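Local structure of tryptophan synthase alpha chain (Chlamydia trachomatis, 6V82) at residues V203-I208 with I225-F230; D147-I152 with F171-P176. The protein probably cleaves indoleglycerol phosphate to indole and glyceraldehyde 3-phosphate as the alpha subunit of tryptophan synthase, in the last step of tryptophan biosynthesis. All coordinates share one frame; numbering follows the deposited sequence.

Contact 1. Residues V203-I208 with I225-F230; sequences VDRRDI and IVKTAF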
ATOM      1  N   VAL A 203      -9.210 -53.953  -5.493  1.00 38.85           N
ATOM      2  CA  VAL A 203      -7.776 -53.750  -5.331  1.00 37.84           C
ATOM      3  C   VAL A 203      -7.544 -52.534  -4.447  1.00 44.81           C
ATOM      4  O   VAL A 203      -8.055 -51.444  -4.734  1.00 43.61           O
ATOM      5  CB  VAL A 203      -7.071 -53.588  -6.688  1.00 37.96           C
ATOM      6  CG1 VAL A 203      -5.590 -53.267  -6.485  1.00 31.21           C
ATOM      7  CG2 VAL A 203      -7.248 -54.846  -7.513  1.00 31.59           C
ATOM      8  N   ASP A 204      -6.772 -52.730  -3.375  1.00 46.61           N
ATOM      9  CA  ASP A 204      -6.307 -51.632  -2.536  1.00 45.31           C
ATOM     10  C   ASP A 204      -5.436 -50.678  -3.351  1.00 47.59           C
ATOM     11  O   ASP A 204      -4.388 -51.069  -3.885  1.00 45.87           O
ATOM     12  CB  ASP A 204      -5.527 -52.191  -1.346  1.00 46.08           C
ATOM     13  CG  ASP A 204      -5.351 -51.180  -0.212  1.00 49.77           C
ATOM     14  OD1 ASP A 204      -5.167 -49.974  -0.490  1.00 43.98           O
ATOM     15  OD2 ASP A 204      -5.391 -51.608   0.969  1.00 53.37           O
ATOM     16  N   ARG A 205      -5.868 -49.421  -3.426  1.00 45.65           N
ATOM     17  CA  ARG A 205      -5.237 -48.385  -4.234  1.00 45.94           C
ATOM     18  C   ARG A 205      -3.970 -47.812  -3.599  1.00 50.31           C
ATOM     19  O   ARG A 205      -3.289 -46.999  -4.231  1.00 45.75           O
ATOM     20  CB  ARG A 205      -6.273 -47.279  -4.489  1.00 46.35           C
ATOM     21  CG  ARG A 205      -5.859 -46.097  -5.377  1.00 46.45           C
ATOM     22  CD  ARG A 205      -5.557 -46.489  -6.809  1.00 40.20           C
ATOM     23  NE  ARG A 205      -5.231 -45.313  -7.617  1.00 39.02           N
ATOM     24  CZ  ARG A 205      -4.740 -45.356  -8.860  1.00 40.53           C
ATOM     25  NH1 ARG A 205      -4.517 -46.529  -9.464  1.00 37.34           N
ATOM     26  NH2 ARG A 205      -4.468 -44.221  -9.502  1.00 38.23           N
ATOM     27  N   ARG A 206      -3.609 -48.219  -2.383  1.00 56.19           N
ATOM     28  CA  ARG A 206      -2.486 -47.577  -1.713  1.00 49.67           C
ATOM     29  C   ARG A 206      -1.159 -47.932  -2.380  1.00 49.81           C
ATOM     30  O   ARG A 206      -0.987 -49.008  -2.961  1.00 52.76           O
ATOM     31  CB  ARG A 206      -2.457 -47.953  -0.237  1.00 48.75           C
ATOM     32  CG  ARG A 206      -1.775 -49.262   0.101  1.00 51.43           C
ATOM     33  CD  ARG A 206      -1.639 -49.388   1.618  1.00 61.81           C
ATOM     34  NE  ARG A 206      -2.837 -49.938   2.258  1.00 71.65           N
ATOM     35  CZ  ARG A 206      -3.895 -49.231   2.657  1.00 75.57           C
ATOM     36  NH1 ARG A 206      -4.916 -49.854   3.228  1.00 75.56           N
ATOM     37  NH2 ARG A 206      -3.945 -47.914   2.488  1.00 77.07           N
ATOM     38  N   ASP A 207      -0.219 -46.999  -2.301  1.00 51.31           N
ATOM     39  CA  ASP A 207       1.059 -47.144  -2.983  1.00 49.93           C
ATOM     40  C   ASP A 207       1.941 -48.122  -2.224  1.00 50.05           C
ATOM     41  O   ASP A 207       2.301 -47.881  -1.069  1.00 58.42           O
ATOM     42  CB  ASP A 207       1.739 -45.783  -3.101  1.00 51.29           C
ATOM     43  CG  ASP A 207       2.931 -45.794  -4.046  1.00 53.97           C
ATOM     44  OD1 ASP A 207       3.212 -46.827  -4.698  1.00 52.41           O
ATOM     45  OD2 ASP A 207       3.598 -44.744  -4.124  1.00 54.53           O
ATOM     46  N   ILE A 208       2.282 -49.228  -2.864  1.00 49.76           N
ATOM     47  CA  ILE A 208       3.158 -50.234  -2.279  1.00 51.69           C
ATOM     48  C   ILE A 208       4.539 -50.076  -2.885  1.00 53.60           C
ATOM     49  O   ILE A 208       4.678 -49.875  -4.101  1.00 57.12           O
ATOM     50  CB  ILE A 208       2.620 -51.654  -2.518  1.00 48.51           C
ATOM     51  CG1 ILE A 208       1.218 -51.783  -1.940  1.00 41.70           C
ATOM     52  CG2 ILE A 208       3.542 -52.662  -1.880  1.00 50.14           C
ATOM     53  CD1 ILE A 208       1.190 -51.565  -0.464  1.00 41.86           C
ATOM     54  N   ILE A 225      -0.832 -52.176  -6.044  1.00 41.61           N
ATOM     55  CA  ILE A 225      -0.298 -51.316  -7.088  1.00 37.82           C
ATOM     56  C   ILE A 225       1.005 -50.697  -6.598  1.00 41.25           C
ATOM     57  O   ILE A 225       1.093 -50.220  -5.460  1.00 45.98           O
ATOM     58  CB  ILE A 225      -1.317 -50.244  -7.519  1.00 34.64           C
ATOM     59  CG1 ILE A 225      -0.692 -49.286  -8.534  1.00 34.52           C
ATOM     60  CG2 ILE A 225      -1.864 -49.480  -6.330  1.00 29.85           C
ATOM     61  CD1 ILE A 225      -1.705 -48.347  -9.175  1.00 37.74           C
ATOM     62  N   VAL A 226       2.023 -50.749  -7.449  1.00 41.29           N
ATOM     63  CA  VAL A 226       3.280 -50.038  -7.255  1.00 38.40           C
ATOM     64  C   VAL A 226       3.173 -48.764  -8.086  1.00 42.25           C
ATOM     65  O   VAL A 226       3.411 -48.778  -9.299  1.00 45.76           O
ATOM     66  CB  VAL A 226       4.478 -50.887  -7.687  1.00 33.28           C
ATOM     67  CG1 VAL A 226       5.762 -50.114  -7.503  1.00 31.72           C
ATOM     68  CG2 VAL A 226       4.500 -52.217  -6.945  1.00 32.10           C
ATOM     69  N   LYS A 227       2.804 -47.659  -7.444  1.00 40.02           N
ATOM     70  CA  LYS A 227       2.550 -46.409  -8.156  1.00 43.50           C
ATOM     71  C   LYS A 227       3.811 -45.572  -8.346  1.00 45.36           C
ATOM     72  O   LYS A 227       4.082 -45.100  -9.454  1.00 49.74           O
ATOM     73  CB  LYS A 227       1.494 -45.587  -7.410  1.00 44.46           C
ATOM     74  CG  LYS A 227       1.177 -44.240  -8.046  1.00 41.68           C
ATOM     75  CD  LYS A 227       0.619 -44.429  -9.457  1.00 41.52           C
ATOM     76  CE  LYS A 227       0.366 -43.092 -10.154  1.00 40.58           C
ATOM     77  NZ  LYS A 227      -0.816 -42.334  -9.621  1.00 38.56           N
ATOM     78  N   THR A 228       4.580 -45.368  -7.276  1.00 41.63           N
ATOM     79  CA  THR A 228       5.737 -44.477  -7.283  1.00 38.99           C
ATOM     80  C   THR A 228       7.056 -45.183  -7.613  1.00 37.57           C
ATOM     81  O   THR A 228       7.876 -44.636  -8.361  1.00 37.22           O
ATOM     82  CB  THR A 228       5.859 -43.778  -5.922  1.00 50.97           C
ATOM     83  OG1 THR A 228       4.766 -42.865  -5.749  1.00 53.29           O
ATOM     84  CG2 THR A 228       7.167 -43.009  -5.800  1.00 57.30           C
ATOM     85  N   ALA A 229       7.270 -46.401  -7.095  1.00 39.50           N
ATOM     86  CA  ALA A 229       8.628 -46.945  -7.022  1.00 39.94           C
ATOM     87  C   ALA A 229       9.286 -47.035  -8.396  1.00 42.96           C
ATOM     88  O   ALA A 229      10.448 -46.642  -8.555  1.00 42.06           O
ATOM     89  CB  ALA A 229       8.616 -48.313  -6.335  1.00 37.10           C
ATOM     90  N   PHE A 230       8.553 -47.534  -9.402  1.00 43.42           N
ATOM     91  CA  PHE A 230       9.112 -47.692 -10.744  1.00 38.05           C
ATOM     92  C   PHE A 230       9.489 -46.343 -11.348  1.00 38.26           C
ATOM     93  O   PHE A 230      10.596 -46.173 -11.872  1.00 40.90           O
ATOM     94  CB  PHE A 230       8.116 -48.425 -11.645  1.00 38.33           C
ATOM     95  CG  PHE A 230       7.854 -49.854 -11.231  1.00 40.11           C
ATOM     96  CD1 PHE A 230       8.899 -50.686 -10.857  1.00 41.14           C
ATOM     97  CD2 PHE A 230       6.562 -50.360 -11.209  1.00 34.68           C
ATOM     98  CE1 PHE A 230       8.658 -52.001 -10.474  1.00 41.23           C
ATOM     99  CE2 PHE A 230       6.315 -51.673 -10.828  1.00 34.58           C
ATOM    100  CZ  PHE A 230       7.366 -52.493 -10.457  1.00 38.33           C
TER
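Ile225 and Asp207 have the largest shares of the surface buried where, in this TIM barrel, the chain leaving strand 202-205 meets the end of strand 223-226, its neighbour, and the loop after it. The two lie at different levels: Ile225 packs at the end of the strands, whereas Asp207 reaches over to the loop that leads into helix 229-236. With its CG anti to the backbone N (chi1 -168°), Asp207 presents both carboxylate oxygens to that loop. OD1 takes two amides from the same face of the carboxylate plane: Lys227 N at 2.9 Å, from well above the plane, and Thr228 N at 3.3 Å, on the syn side. OD2 receives the hydroxyl, Thr228 OG1, at 2.7 Å, also on its syn side. Three donors thus fix the rotation of the carboxylate and tie it to both backbone amides and the Thr228 hydroxyl. One residue on, Ile208 N donates to Ile225 O at 3.0 Å in a nearly straight bond. The two branches of Ile225 part company: CG2 rests against the carbonyls of Arg205 and Arg206, while CD1 runs up to the Arg205 guanidinium. The ends of Arg205 and Lys227 come together as like charges, but each has an acid: Glu44 for Arg205 and Asp55 for Lys227, both predicted proton acceptors. Ile225 CD1 meets Arg205 NH1 at 3.4 Å.

Contact 2. Residues D147-I152 with F171-P176; sequences DPILLI and FLYYIP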
ATOM      1  N   ASP A 147     -12.995 -51.242 -20.416  1.00 34.37           N
ATOM      2  CA  ASP A 147     -13.490 -51.374 -19.051  1.00 36.93           C
ATOM      3  C   ASP A 147     -13.270 -50.076 -18.287  1.00 34.97           C
ATOM      4  O   ASP A 147     -12.112 -49.671 -18.104  1.00 34.62           O
ATOM      5  CB  ASP A 147     -12.790 -52.508 -18.327  1.00 42.54           C
ATOM      6  CG  ASP A 147     -13.221 -53.866 -18.821  1.00 48.05           C
ATOM      7  OD1 ASP A 147     -14.263 -53.937 -19.507  1.00 54.80           O
ATOM      8  OD2 ASP A 147     -12.522 -54.856 -18.516  1.00 51.47           O
ATOM      9  N   PRO A 148     -14.323 -49.407 -17.819  1.00 32.23           N
ATOM     10  CA  PRO A 148     -14.130 -48.251 -16.931  1.00 30.62           C
ATOM     11  C   PRO A 148     -13.699 -48.717 -15.545  1.00 32.27           C
ATOM     12  O   PRO A 148     -14.401 -49.492 -14.888  1.00 32.80           O
ATOM     13  CB  PRO A 148     -15.511 -47.585 -16.906  1.00 26.96           C
ATOM     14  CG  PRO A 148     -16.332 -48.285 -17.961  1.00 29.63           C
ATOM     15  CD  PRO A 148     -15.744 -49.645 -18.111  1.00 31.70           C
ATOM     16  N   ILE A 149     -12.534 -48.245 -15.105  1.00 32.79           N
ATOM     17  CA  ILE A 149     -11.942 -48.644 -13.832  1.00 30.77           C
ATOM     18  C   ILE A 149     -12.241 -47.546 -12.821  1.00 35.42           C
ATOM     19  O   ILE A 149     -11.660 -46.456 -12.884  1.00 37.62           O
ATOM     20  CB  ILE A 149     -10.433 -48.878 -13.960  1.00 27.69           C
ATOM     21  CG1 ILE A 149     -10.126 -49.771 -15.152  1.00 25.99           C
ATOM     22  CG2 ILE A 149      -9.906 -49.539 -12.714  1.00 29.89           C
ATOM     23  CD1 ILE A 149     -10.721 -51.164 -15.033  1.00 29.83           C
ATOM     24  N   LEU A 150     -13.133 -47.825 -11.878  1.00 34.43           N
ATOM     25  CA  LEU A 150     -13.633 -46.801 -10.974  1.00 34.04           C
ATOM     26  C   LEU A 150     -13.009 -46.970  -9.594  1.00 36.11           C
ATOM     27  O   LEU A 150     -12.412 -48.001  -9.289  1.00 32.86           O
ATOM     28  CB  LEU A 150     -15.161 -46.865 -10.892  1.00 32.97           C
ATOM     29  CG  LEU A 150     -15.952 -46.052 -11.922  1.00 36.83           C
ATOM     30  CD1 LEU A 150     -15.452 -46.267 -13.336  1.00 35.84           C
ATOM     31  CD2 LEU A 150     -17.430 -46.394 -11.835  1.00 41.51           C
ATOM     32  N   LEU A 151     -13.135 -45.928  -8.768  1.00 37.56           N
ATOM     33  CA  LEU A 151     -12.555 -45.883  -7.427  1.00 35.67           C
ATOM     34  C   LEU A 151     -13.651 -45.641  -6.394  1.00 37.78           C
ATOM     35  O   LEU A 151     -14.467 -44.727  -6.553  1.00 39.29           O
ATOM     36  CB  LEU A 151     -11.495 -44.782  -7.309  1.00 34.68           C
ATOM     37  CG  LEU A 151     -10.115 -44.962  -7.954  1.00 41.73           C
ATOM     38  CD1 LEU A 151     -10.109 -44.573  -9.414  1.00 41.25           C
ATOM     39  CD2 LEU A 151      -9.100 -44.131  -7.188  1.00 50.06           C
ATOM     40  N   ILE A 152     -13.671 -46.452  -5.334  1.00 39.53           N
ATOM     41  CA  ILE A 152     -14.660 -46.290  -4.281  1.00 45.81           C
ATOM     42  C   ILE A 152     -13.953 -46.155  -2.944  1.00 48.89           C
ATOM     43  O   ILE A 152     -12.823 -46.608  -2.754  1.00 46.90           O
ATOM     44  CB  ILE A 152     -15.683 -47.442  -4.224  1.00 49.42           C
ATOM     45  CG1 ILE A 152     -14.994 -48.761  -3.916  1.00 50.28           C
ATOM     46  CG2 ILE A 152     -16.438 -47.552  -5.533  1.00 52.97           C
ATOM     47  CD1 ILE A 152     -15.822 -49.952  -4.327  1.00 58.26           C
ATOM     48  N   PHE A 171     -12.196 -54.469 -12.606  1.00 37.49           N
ATOM     49  CA  PHE A 171     -11.964 -54.493 -11.168  1.00 34.90           C
ATOM     50  C   PHE A 171     -12.190 -53.086 -10.640  1.00 34.19           C
ATOM     51  O   PHE A 171     -12.235 -52.117 -11.403  1.00 31.58           O
ATOM     52  CB  PHE A 171     -10.559 -54.988 -10.825  1.00 33.83           C
ATOM     53  CG  PHE A 171      -9.473 -54.037 -11.237  1.00 35.70           C
ATOM     54  CD1 PHE A 171      -8.911 -53.166 -10.319  1.00 34.33           C
ATOM     55  CD2 PHE A 171      -9.026 -54.002 -12.550  1.00 37.53           C
ATOM     56  CE1 PHE A 171      -7.912 -52.279 -10.697  1.00 34.29           C
ATOM     57  CE2 PHE A 171      -8.027 -53.117 -12.937  1.00 37.86           C
ATOM     58  CZ  PHE A 171      -7.471 -52.255 -12.004  1.00 35.68           C
ATOM     59  N   LEU A 172     -12.338 -52.989  -9.323  1.00 34.96           N
ATOM     60  CA  LEU A 172     -12.557 -51.727  -8.629  1.00 35.87           C
ATOM     61  C   LEU A 172     -11.356 -51.406  -7.763  1.00 43.55           C
ATOM     62  O   LEU A 172     -10.867 -52.267  -7.023  1.00 53.16           O
ATOM     63  CB  LEU A 172     -13.800 -51.777  -7.749  1.00 38.88           C
ATOM     64  CG  LEU A 172     -15.103 -51.369  -8.409  1.00 49.58           C
ATOM     65  CD1 LEU A 172     -16.241 -51.659  -7.450  1.00 55.40           C
ATOM     66  CD2 LEU A 172     -15.060 -49.897  -8.772  1.00 44.17           C
ATOM     67  N   TYR A 173     -10.890 -50.172  -7.851  1.00 36.61           N
ATOM     68  CA  TYR A 173      -9.942 -49.678  -6.876  1.00 36.54           C
ATOM     69  C   TYR A 173     -10.682 -49.250  -5.617  1.00 45.41           C
ATOM     70  O   TYR A 173     -11.794 -48.718  -5.672  1.00 45.14           O
ATOM     71  CB  TYR A 173      -9.160 -48.503  -7.434  1.00 35.05           C
ATOM     72  CG  TYR A 173      -7.998 -48.865  -8.315  1.00 35.54           C
ATOM     73  CD1 TYR A 173      -6.979 -49.675  -7.848  1.00 40.28           C
ATOM     74  CD2 TYR A 173      -7.891 -48.346  -9.599  1.00 35.40           C
ATOM     75  CE1 TYR A 173      -5.900 -49.984  -8.644  1.00 40.85           C
ATOM     76  CE2 TYR A 173      -6.815 -48.642 -10.399  1.00 36.93           C
ATOM     77  CZ  TYR A 173      -5.821 -49.464  -9.917  1.00 41.37           C
ATOM     78  OH  TYR A 173      -4.741 -49.773 -10.712  1.00 43.36           O
ATOM     79  N   TYR A 174     -10.044 -49.482  -4.476  1.00 46.27           N
ATOM     80  CA  TYR A 174     -10.606 -49.166  -3.174  1.00 46.63           C
ATOM     81  C   TYR A 174      -9.593 -48.346  -2.393  1.00 49.21           C
ATOM     82  O   TYR A 174      -8.418 -48.715  -2.330  1.00 49.37           O
ATOM     83  CB  TYR A 174     -10.963 -50.446  -2.422  1.00 48.09           C
ATOM     84  CG  TYR A 174     -11.778 -50.196  -1.198  1.00 59.52           C
ATOM     85  CD1 TYR A 174     -11.164 -49.980   0.027  1.00 65.03           C
ATOM     86  CD2 TYR A 174     -13.164 -50.157  -1.261  1.00 64.62           C
ATOM     87  CE1 TYR A 174     -11.899 -49.739   1.159  1.00 72.32           C
ATOM     88  CE2 TYR A 174     -13.919 -49.916  -0.126  1.00 71.69           C
ATOM     89  CZ  TYR A 174     -13.275 -49.707   1.087  1.00 76.43           C
ATOM     90  OH  TYR A 174     -13.996 -49.461   2.237  1.00 78.83           O
ATOM     91  N   ILE A 175     -10.040 -47.231  -1.820  1.00 59.87           N
ATOM     92  CA  ILE A 175      -9.176 -46.374  -1.004  1.00 70.76           C
ATOM     93  C   ILE A 175      -9.647 -46.436   0.442  1.00 83.95           C
ATOM     94  O   ILE A 175     -10.527 -45.657   0.830  1.00 85.05           O
ATOM     95  CB  ILE A 175      -9.184 -44.917  -1.486  1.00 66.05           C
ATOM     96  CG1 ILE A 175      -9.313 -44.839  -3.003  1.00 65.17           C
ATOM     97  CG2 ILE A 175      -7.925 -44.213  -1.024  1.00 65.49           C
ATOM     98  CD1 ILE A 175      -9.524 -43.433  -3.501  1.00 65.98           C
ATOM     99  N   PRO A 176      -9.105 -47.321   1.266  1.00 99.39           N
ATOM    100  CA  PRO A 176      -9.618 -47.480   2.632  1.00108.76           C
ATOM    101  C   PRO A 176      -9.103 -46.395   3.573  1.00106.69           C
ATOM    102  O   PRO A 176      -8.258 -45.571   3.218  1.00108.60           O
ATOM    103  CB  PRO A 176      -9.106 -48.865   3.041  1.00113.82           C
ATOM    104  CG  PRO A 176      -7.875 -49.061   2.221  1.00109.74           C
ATOM    105  CD  PRO A 176      -8.084 -48.328   0.926  1.00102.01           C
TER
HETATM  106  O   HOH W   1     -14.281 -50.286 -12.273  1.00 29.05           O
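Ile152 and Tyr174 pair on neighbouring parallel strands of the TIM barrel, the two strands of a beta-alpha-beta unit whose crossover is helix 158-167. Three backbone bonds join the strands: Tyr173 N to Leu150 O, Ile152 N to Tyr173 O and Ile175 N to Ile152 O, each 3.0 Å. Ile152 is worth following outward. Its CB starts on the face that also carries Tyr174, and a chi1 of 62° sets CG1 between the backbone N and the carbonyl carbon, turned toward the partner strand. There CG1 meets Tyr174 CD2 at 3.5 Å, the two side chains crossing at about a right angle. CD1 goes further, to Leu172 CD1 at 3.6 Å, and the cluster is completed by Val194 and Phe198 of helix 187-198. On the other face, Leu151 and Tyr173 point the same way, CG against CB, and Tyr173 OH bonds to Glu44, a predicted proton acceptor. Before the paired part, Ile149 puts its CG2 over one face of the Phe171 ring, a CH-pi contact 4.0 Å from CG2 to the ring centroid, and Phe171 in turn sets CE1 over the centre of the Tyr173 ring. Where the strands do not yet pair directly, a water bridges the gap, accepting from Leu150 N at 2.7 Å and lying close to Pro148 O and 2.9 Å from Phe171 O.

In the fold
Both segments of contact 2 precede those of contact 1 in the sequence, and the contact centres lie about 13 Å apart. They share the sheet of one TIM barrel: strands 147-153, 172-175 and 202-205 are successive neighbours, and contact 1 carries the round on to 223-226. The junction is direct, with Val203 N and O probably bonded to Leu172 O and Tyr174 N, each at 2.8 Å. Arg205 from contact 1 also makes a cation-pi contact with Tyr173 from contact 2, and the two side chains share Glu44, Arg205 through a salt bridge and Tyr173 through its hydroxyl. Lys227 reaches Asp55, the other predicted proton acceptor; the opposite face of contact 2 packs on helix 187-198.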